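Local coordinates for protein BtGH115A (Bacteroides thetaiotaomicron, PDB 5BY3) that hydrolyses 4-O-methyl-alpha-glucuronosyl linkages in decorated arabinogalactans, as a member of glycoside hydrolase family GH115, at residues I167-W172 / A214-T219; W172-W177 / N612-F617; I191-N196 / K226-A231. All blocks are in the same frame, centred on the assembly; numbering follows the deposited sequence.

Interaction 1. Residues I167-W172 / A214-T219; sequences INDEDW and AMHECT
H216 meets D171 ring-edge to carboxylate, with the two planes standing 89° apart. ND1 donates to the syn lone pair of D171 OD1 at 2.7 Å; the N-H...O angle is 150° and the oxygen is tilted from the imidazole plane. D171 CG lies anti to its carbonyl carbon (chi1 -53°), which swings the carboxylate toward the histidine, and C218 SG rests 3.4 Å from that same D171 CG. The backbone N of D169 stands over one face of the ring and E217 OE1 over the opposite face, while the N168 amide lies almost perpendicular to the ring. N168 OD1 approaches H216 NE2 to 3.5 Å, at an angle too poor for a bond. The two loops leave neighbouring parallel strands, 162-166 and 210-212, of the TIM barrel, and H298 and W397 bring further rings against H216. Water 2 donates to D171 OD2 and E217 OE1 and accepts from C218 N, tying the turn H216-T219 back to the first loop. Water 1 accepts from M215 N at 2.9 Å. E170 OE2 faces M215 N, H216 N and T219 OG1, but its modelled place is doubtful.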
# COMPACT_ATOMS: atom_id res chain seq x y z
N ILE A 167 2.02 10.13 -3.23
CA ILE A 167 2.57 9.99 -4.57
C ILE A 167 4.09 10.21 -4.46
O ILE A 167 4.53 11.26 -4.00
CB ILE A 167 1.95 10.93 -5.64
CG1 ILE A 167 0.57 10.52 -6.11
CG2 ILE A 167 2.76 10.89 -6.93
CD1 ILE A 167 -0.47 10.38 -5.03
N ASN A 168 4.87 9.20 -4.89
CA ASN A 168 6.34 9.14 -4.75
C ASN A 168 6.92 8.37 -5.91
O ASN A 168 6.20 7.63 -6.55
CB ASN A 168 6.71 8.36 -3.47
CG ASN A 168 8.13 8.60 -3.00
OD1 ASN A 168 8.69 9.69 -3.15
ND2 ASN A 168 8.71 7.60 -2.36
N ASP A 169 8.21 8.50 -6.18
CA ASP A 169 8.83 7.76 -7.30
C ASP A 169 8.08 7.97 -8.64
O ASP A 169 8.02 7.06 -9.51
CB ASP A 169 8.96 6.27 -6.94
CG ASP A 169 9.80 6.04 -5.67
OD1 ASP A 169 10.95 6.55 -5.58
OD2 ASP A 169 9.31 5.33 -4.75
N GLU A 170 7.57 9.19 -8.80
CA GLU A 170 6.69 9.61 -9.87
C GLU A 170 7.41 10.00 -11.18
O GLU A 170 6.71 10.40 -12.14
CB GLU A 170 5.79 10.79 -9.39
CG GLU A 170 6.50 12.15 -9.23
CD GLU A 170 7.12 12.42 -7.85
OE1 GLU A 170 7.47 11.47 -7.16
OE2 GLU A 170 7.27 13.61 -7.45
N ASP A 171 8.75 9.90 -11.21
CA ASP A 171 9.56 10.42 -12.34
C ASP A 171 9.20 9.80 -13.69
O ASP A 171 9.51 10.41 -14.72
CB ASP A 171 11.08 10.19 -12.18
CG ASP A 171 11.69 10.69 -10.85
OD1 ASP A 171 11.04 10.62 -9.79
OD2 ASP A 171 12.87 11.10 -10.89
N TRP A 172 8.60 8.59 -13.69
CA TRP A 172 8.39 7.78 -14.91
C TRP A 172 6.92 7.43 -15.17
O TRP A 172 6.62 6.53 -15.93
CB TRP A 172 9.25 6.51 -14.90
CG TRP A 172 10.65 6.79 -14.57
CD1 TRP A 172 11.65 7.07 -15.46
CD2 TRP A 172 11.24 6.88 -13.25
NE1 TRP A 172 12.83 7.34 -14.78
CE2 TRP A 172 12.61 7.25 -13.43
CE3 TRP A 172 10.75 6.71 -11.95
CZ2 TRP A 172 13.49 7.44 -12.35
CZ3 TRP A 172 11.63 6.89 -10.87
CH2 TRP A 172 12.99 7.24 -11.08
N ALA A 214 3.44 14.71 -4.41
CA ALA A 214 4.76 14.41 -5.09
C ALA A 214 5.76 15.45 -4.70
O ALA A 214 5.40 16.62 -4.54
CB ALA A 214 4.62 14.42 -6.60
N MSE A 215 7.02 15.06 -4.58
CA MSE A 215 8.02 15.94 -3.99
C MSE A 215 9.40 15.63 -4.46
O MSE A 215 10.38 16.16 -3.94
CB MSE A 215 7.94 15.85 -2.44
CG MSE A 215 8.05 14.46 -1.79
SE MSE A 215 9.83 13.63 -1.99
CE MSE A 215 10.72 14.22 -0.32
N HIS A 216 9.50 14.75 -5.45
CA HIS A 216 10.78 14.46 -6.04
C HIS A 216 11.35 15.70 -6.72
O HIS A 216 10.60 16.54 -7.23
CB HIS A 216 10.66 13.29 -7.02
CG HIS A 216 11.04 11.97 -6.41
ND1 HIS A 216 11.53 10.92 -7.16
CD2 HIS A 216 11.03 11.55 -5.13
CE1 HIS A 216 11.81 9.91 -6.36
NE2 HIS A 216 11.51 10.27 -5.12
N GLU A 217 12.68 15.80 -6.73
CA GLU A 217 13.43 16.90 -7.39
C GLU A 217 12.91 17.23 -8.79
O GLU A 217 12.76 18.41 -9.12
CB GLU A 217 14.97 16.70 -7.33
CG GLU A 217 15.51 15.26 -7.50
CD GLU A 217 15.33 14.35 -6.27
OE1 GLU A 217 14.78 13.22 -6.43
OE2 GLU A 217 15.75 14.73 -5.15
N CYS A 218 12.56 16.21 -9.58
CA CYS A 218 11.88 16.39 -10.89
C CYS A 218 10.49 17.08 -10.91
O CYS A 218 9.98 17.39 -11.98
CB CYS A 218 11.76 15.02 -11.59
SG CYS A 218 10.49 13.92 -10.89
N THR A 219 9.89 17.30 -9.75
CA THR A 219 8.52 17.83 -9.63
C THR A 219 8.46 19.24 -8.98
O THR A 219 9.24 19.55 -8.08
CB THR A 219 7.66 16.81 -8.82
OG1 THR A 219 7.51 15.64 -9.60
CG2 THR A 219 6.28 17.34 -8.47
O HOH W 1 7.31 12.13 -4.46
O HOH W 2 13.71 13.34 -9.38

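Interaction 2. Residues W172-W177 / N612-F617; sequences WGLMPW and NRMMDF
W177 carries CG anti to its backbone N (chi1 170°), and M614, a selenomethionine, does the same (chi1 -179°) before bending at its next two torsions, so that its terminal methyl folds over the indole. M614 CE lies 4.2 Å from the centroid of the six-membered ring of W177, 24° off the normal, a CH-pi contact over the face. M614 SE stands obliquely to the five-membered ring, 5.3 Å from its centroid, in a Met-aromatic contact. At the indole edge, N612 O lies near the ring plane, 3.3 Å from W177 CD1. W177 NE1 is hydrogen-bonded to K610 O, and Y182 and W611 add further rings to the indole. With an alanine here, K610 O would probably lose its indole donor and M614 CE the ring face it rests on. The first segment begins a helix: G173 is the N-cap of helix 174-182, which follows strand 162-166 of the TIM barrel, and W177 N closes the first turn on G173 O at 2.9 Å. G173 CA packs 3.5 Å from M614 O, where a beta carbon would be crowded against that oxygen. L174 N is hydrogen-bonded to D436 OD1, whose residue belongs to the nickel site. Farther along, R613 CD lies 3.5 Å from P176 O, its extended chain running past the proline ring. At the other end, D616 OD2 comes to the edge of the W172 indole, 3.7 Å from CD1, with ring and carboxylate planes steeply inclined, and D616 OD1 is hydrogen-bonded to K618 N.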
# COMPACT_ATOMS: atom_id res chain seq x y z
N TRP A 172 8.60 8.59 -13.69
CA TRP A 172 8.39 7.78 -14.91
C TRP A 172 6.92 7.43 -15.17
O TRP A 172 6.62 6.53 -15.93
CB TRP A 172 9.25 6.51 -14.90
CG TRP A 172 10.65 6.79 -14.57
CD1 TRP A 172 11.65 7.07 -15.46
CD2 TRP A 172 11.24 6.88 -13.25
NE1 TRP A 172 12.83 7.34 -14.78
CE2 TRP A 172 12.61 7.25 -13.43
CE3 TRP A 172 10.75 6.71 -11.95
CZ2 TRP A 172 13.49 7.44 -12.35
CZ3 TRP A 172 11.63 6.89 -10.87
CH2 TRP A 172 12.99 7.24 -11.08
N GLY A 173 6.01 8.17 -14.56
CA GLY A 173 4.59 7.87 -14.70
C GLY A 173 3.67 9.03 -14.39
O GLY A 173 3.26 9.76 -15.29
N LEU A 174 3.35 9.22 -13.12
CA LEU A 174 2.36 10.23 -12.80
C LEU A 174 2.86 11.64 -13.08
O LEU A 174 2.06 12.48 -13.52
CB LEU A 174 1.77 10.07 -11.41
CG LEU A 174 0.54 10.90 -11.05
CD1 LEU A 174 -0.27 10.22 -9.98
CD2 LEU A 174 0.97 12.27 -10.55
N MSE A 175 4.15 11.91 -12.90
CA MSE A 175 4.63 13.30 -13.25
C MSE A 175 4.49 13.58 -14.76
O MSE A 175 3.73 14.48 -15.10
CB MSE A 175 5.96 13.75 -12.62
CG MSE A 175 6.18 15.26 -12.80
SE MSE A 175 6.93 15.64 -14.60
CE MSE A 175 8.75 14.93 -14.51
N PRO A 176 5.15 12.82 -15.66
CA PRO A 176 5.01 13.12 -17.11
C PRO A 176 3.58 13.01 -17.62
O PRO A 176 3.17 13.79 -18.46
CB PRO A 176 5.91 12.10 -17.81
CG PRO A 176 6.22 11.06 -16.80
CD PRO A 176 6.01 11.64 -15.43
N TRP A 177 2.82 12.06 -17.08
CA TRP A 177 1.42 11.95 -17.47
C TRP A 177 0.64 13.24 -17.16
O TRP A 177 -0.12 13.73 -17.99
CB TRP A 177 0.78 10.74 -16.79
CG TRP A 177 -0.67 10.72 -16.95
CD1 TRP A 177 -1.37 10.36 -18.08
CD2 TRP A 177 -1.64 11.11 -15.97
NE1 TRP A 177 -2.72 10.50 -17.84
CE2 TRP A 177 -2.91 10.98 -16.57
CE3 TRP A 177 -1.55 11.58 -14.65
CZ2 TRP A 177 -4.10 11.27 -15.89
CZ3 TRP A 177 -2.77 11.89 -13.96
CH2 TRP A 177 -4.01 11.74 -14.59
N ASN A 612 -1.57 8.15 -21.68
CA ASN A 612 -0.28 8.23 -22.33
C ASN A 612 0.82 8.74 -21.36
O ASN A 612 0.58 9.73 -20.63
CB ASN A 612 -0.35 9.06 -23.61
CG ASN A 612 0.94 8.98 -24.41
OD1 ASN A 612 1.61 7.96 -24.43
ND2 ASN A 612 1.30 10.08 -25.05
N ARG A 613 1.98 8.04 -21.35
CA ARG A 613 3.12 8.29 -20.42
C ARG A 613 3.01 7.74 -18.98
O ARG A 613 4.02 7.73 -18.26
CB ARG A 613 3.44 9.79 -20.29
CG ARG A 613 3.73 10.50 -21.59
CD ARG A 613 3.96 11.97 -21.36
NE ARG A 613 4.78 12.48 -22.46
CZ ARG A 613 4.29 12.94 -23.60
NH1 ARG A 613 2.96 12.99 -23.79
NH2 ARG A 613 5.12 13.36 -24.54
N MSE A 614 1.82 7.33 -18.54
CA MSE A 614 1.62 6.76 -17.21
C MSE A 614 2.39 5.48 -16.99
O MSE A 614 2.69 5.14 -15.86
CB MSE A 614 0.13 6.55 -17.03
CG MSE A 614 -0.34 5.97 -15.70
SE MSE A 614 0.28 6.87 -14.07
CE MSE A 614 -1.35 7.85 -13.69
N MSE A 615 2.75 4.77 -18.08
CA MSE A 615 3.41 3.46 -17.98
C MSE A 615 4.72 3.41 -18.68
O MSE A 615 4.81 3.64 -19.90
CB MSE A 615 2.56 2.31 -18.49
CG MSE A 615 3.21 0.94 -18.23
SE MSE A 615 3.48 0.59 -16.31
CE MSE A 615 1.56 0.48 -15.83
N ASP A 616 5.75 3.08 -17.91
CA ASP A 616 7.11 3.04 -18.41
C ASP A 616 7.67 1.70 -17.98
O ASP A 616 7.79 1.44 -16.78
CB ASP A 616 7.92 4.20 -17.82
CG ASP A 616 9.33 4.27 -18.34
OD1 ASP A 616 9.85 3.24 -18.80
OD2 ASP A 616 9.96 5.36 -18.26
N PHE A 617 7.98 0.85 -18.94
CA PHE A 617 8.44 -0.48 -18.59
C PHE A 617 9.94 -0.54 -18.20
O PHE A 617 10.45 -1.62 -17.86
CB PHE A 617 7.99 -1.53 -19.63
CG PHE A 617 8.77 -1.54 -20.95
CD1 PHE A 617 8.35 -0.77 -22.05
CD2 PHE A 617 9.86 -2.40 -21.14
CE1 PHE A 617 9.03 -0.81 -23.27
CE2 PHE A 617 10.53 -2.46 -22.37
CZ PHE A 617 10.12 -1.66 -23.44

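Interaction 3. Residues I191-N196 / K226-A231; sequences IGPRTN and KGNREA
K226 meets P193 through its backbone: the K226 carbonyl O lies 3.4 Å from P193 CD, while the lysine side chain starts away from the other segment. G227 follows with a positive phi of 111°, and its CA packs 4.0 Å from P193 CB. A beta carbon at this position would clash with that same proline carbon and would also be jammed against the preceding carbonyl, so the close approach depends on glycine. G227 is the N-cap of helix 228-235, its carbonyl O accepting from A231 N at 2.8 Å. N228, the next residue, reaches farthest across. With CG anti to its carbonyl carbon (chi1 -81°), its amide extends to the G192-P193 peptide link, where ND2 comes within 2.9 Å of P193 N, a proline nitrogen that carries no hydrogen. Its OD1 lies near both I191 O, at 3.3 Å, and N196 ND2, the two amide planes being well inclined to each other. N196 ND2 spends one N-H on O of the N-cap residue G192, 2.9 Å away with an N-H...O angle of 155°, arriving from above the carbonyl plane; the N196 backbone N also donates to that oxygen, the first main-chain bond of helix 193-205. F222 touches both asparagines. A231 closes the segment by turning its methyl toward P193 O and onto E197 and F200. Two successive barrel helices thus meet through their N-terminal ends. I191 O and N228 OD1 are both acceptors, and N196 ND2 meets N228 OD1 at a poor angle, which implies that these helix starts are joined by close fit rather than by directed bonds.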
# COMPACT_ATOMS: atom_id res chain seq x y z
N ILE A 191 2.49 19.36 -11.87
CA ILE A 191 1.36 18.47 -11.64
C ILE A 191 0.41 19.41 -10.96
O ILE A 191 0.55 19.69 -9.77
CB ILE A 191 1.73 17.30 -10.68
CG1 ILE A 191 2.99 16.57 -11.18
CG2 ILE A 191 0.52 16.38 -10.35
CD1 ILE A 191 3.42 15.40 -10.29
N GLY A 192 -0.52 19.95 -11.74
CA GLY A 192 -1.18 21.17 -11.37
C GLY A 192 -2.49 20.96 -10.64
O GLY A 192 -2.77 19.86 -10.17
N PRO A 193 -3.30 22.03 -10.54
CA PRO A 193 -4.56 21.93 -9.82
C PRO A 193 -5.50 20.87 -10.39
O PRO A 193 -6.11 20.12 -9.61
CB PRO A 193 -5.17 23.36 -9.93
CG PRO A 193 -4.41 24.05 -11.04
CD PRO A 193 -3.04 23.41 -11.04
N ARG A 194 -5.65 20.81 -11.71
CA ARG A 194 -6.60 19.89 -12.35
C ARG A 194 -6.24 18.41 -12.07
O ARG A 194 -7.09 17.63 -11.67
CB ARG A 194 -6.79 20.21 -13.86
CG ARG A 194 -8.17 20.74 -14.27
CD ARG A 194 -8.35 22.23 -14.02
NE ARG A 194 -8.66 22.54 -12.62
CZ ARG A 194 -8.40 23.69 -12.00
NH1 ARG A 194 -7.81 24.70 -12.64
NH2 ARG A 194 -8.71 23.85 -10.70
N THR A 195 -4.97 18.06 -12.18
CA THR A 195 -4.52 16.72 -11.75
C THR A 195 -4.85 16.42 -10.26
O THR A 195 -5.38 15.35 -9.94
CB THR A 195 -3.05 16.54 -12.04
OG1 THR A 195 -2.80 16.93 -13.40
CG2 THR A 195 -2.62 15.09 -11.81
N ASN A 196 -4.61 17.38 -9.38
CA ASN A 196 -4.88 17.19 -7.95
C ASN A 196 -6.37 17.01 -7.61
O ASN A 196 -6.72 16.12 -6.82
CB ASN A 196 -4.17 18.25 -7.10
CG ASN A 196 -2.69 17.95 -6.93
OD1 ASN A 196 -2.31 17.11 -6.09
ND2 ASN A 196 -1.85 18.59 -7.74
N LYS A 226 0.51 27.07 -8.29
CA LYS A 226 -0.69 27.87 -8.21
C LYS A 226 -1.96 27.00 -8.40
O LYS A 226 -2.10 26.28 -9.40
CB LYS A 226 -0.58 29.04 -9.21
CG LYS A 226 -1.84 29.87 -9.44
CD LYS A 226 -2.00 30.96 -8.40
CE LYS A 226 -2.89 32.07 -8.94
NZ LYS A 226 -3.78 32.56 -7.84
N GLY A 227 -2.85 27.06 -7.42
CA GLY A 227 -4.12 26.34 -7.44
C GLY A 227 -4.20 25.21 -6.43
O GLY A 227 -5.25 24.97 -5.82
N ASN A 228 -3.06 24.56 -6.23
CA ASN A 228 -2.97 23.29 -5.53
C ASN A 228 -3.49 23.35 -4.11
O ASN A 228 -4.34 22.54 -3.72
CB ASN A 228 -1.53 22.76 -5.58
CG ASN A 228 -1.19 22.06 -6.89
OD1 ASN A 228 -0.14 21.42 -6.99
ND2 ASN A 228 -2.08 22.15 -7.89
N ARG A 229 -3.00 24.35 -3.37
CA ARG A 229 -3.39 24.59 -1.99
C ARG A 229 -4.91 24.81 -1.87
O ARG A 229 -5.60 24.16 -1.04
CB ARG A 229 -2.57 25.77 -1.47
CG ARG A 229 -2.75 26.11 -0.00
CD ARG A 229 -2.03 27.41 0.36
NE ARG A 229 -2.44 28.53 -0.49
CZ ARG A 229 -3.54 29.25 -0.33
NH1 ARG A 229 -4.38 28.99 0.68
NH2 ARG A 229 -3.82 30.25 -1.17
N GLU A 230 -5.45 25.67 -2.74
CA GLU A 230 -6.90 25.96 -2.81
C GLU A 230 -7.76 24.74 -3.25
O GLU A 230 -8.88 24.54 -2.73
CB GLU A 230 -7.17 27.18 -3.70
CG GLU A 230 -6.48 28.48 -3.21
CD GLU A 230 -5.20 28.85 -3.99
OE1 GLU A 230 -4.28 28.00 -4.20
OE2 GLU A 230 -5.10 30.04 -4.38
N ALA A 231 -7.21 23.92 -4.16
CA ALA A 231 -7.86 22.65 -4.57
C ALA A 231 -8.01 21.69 -3.39
O ALA A 231 -9.05 21.05 -3.19
CB ALA A 231 -7.07 21.99 -5.70

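In the fold
Interactions 1 and 2 share W172, lie with centres about 11 Å apart, and meet where E170 O probably accepts a hydrogen bond from M175 N at 3.1 Å. Both border the nickel site, seen at L404 and D436: the D169 side chain and G173 each come within about 6 Å of the metal. Interaction 3 is more peripheral, I191 being about 12 Å from nickel, with its centre about 16 Å from that of interaction 1 and 19 Å from that of interaction 2. I191 CD1 joins all three, packing 3.7 Å from M175 CG and 3.9 Å from T219 CG2. Interaction 2 brings in a remote part of the chain, 612-617, and interaction 3 is nested within the loop it closes.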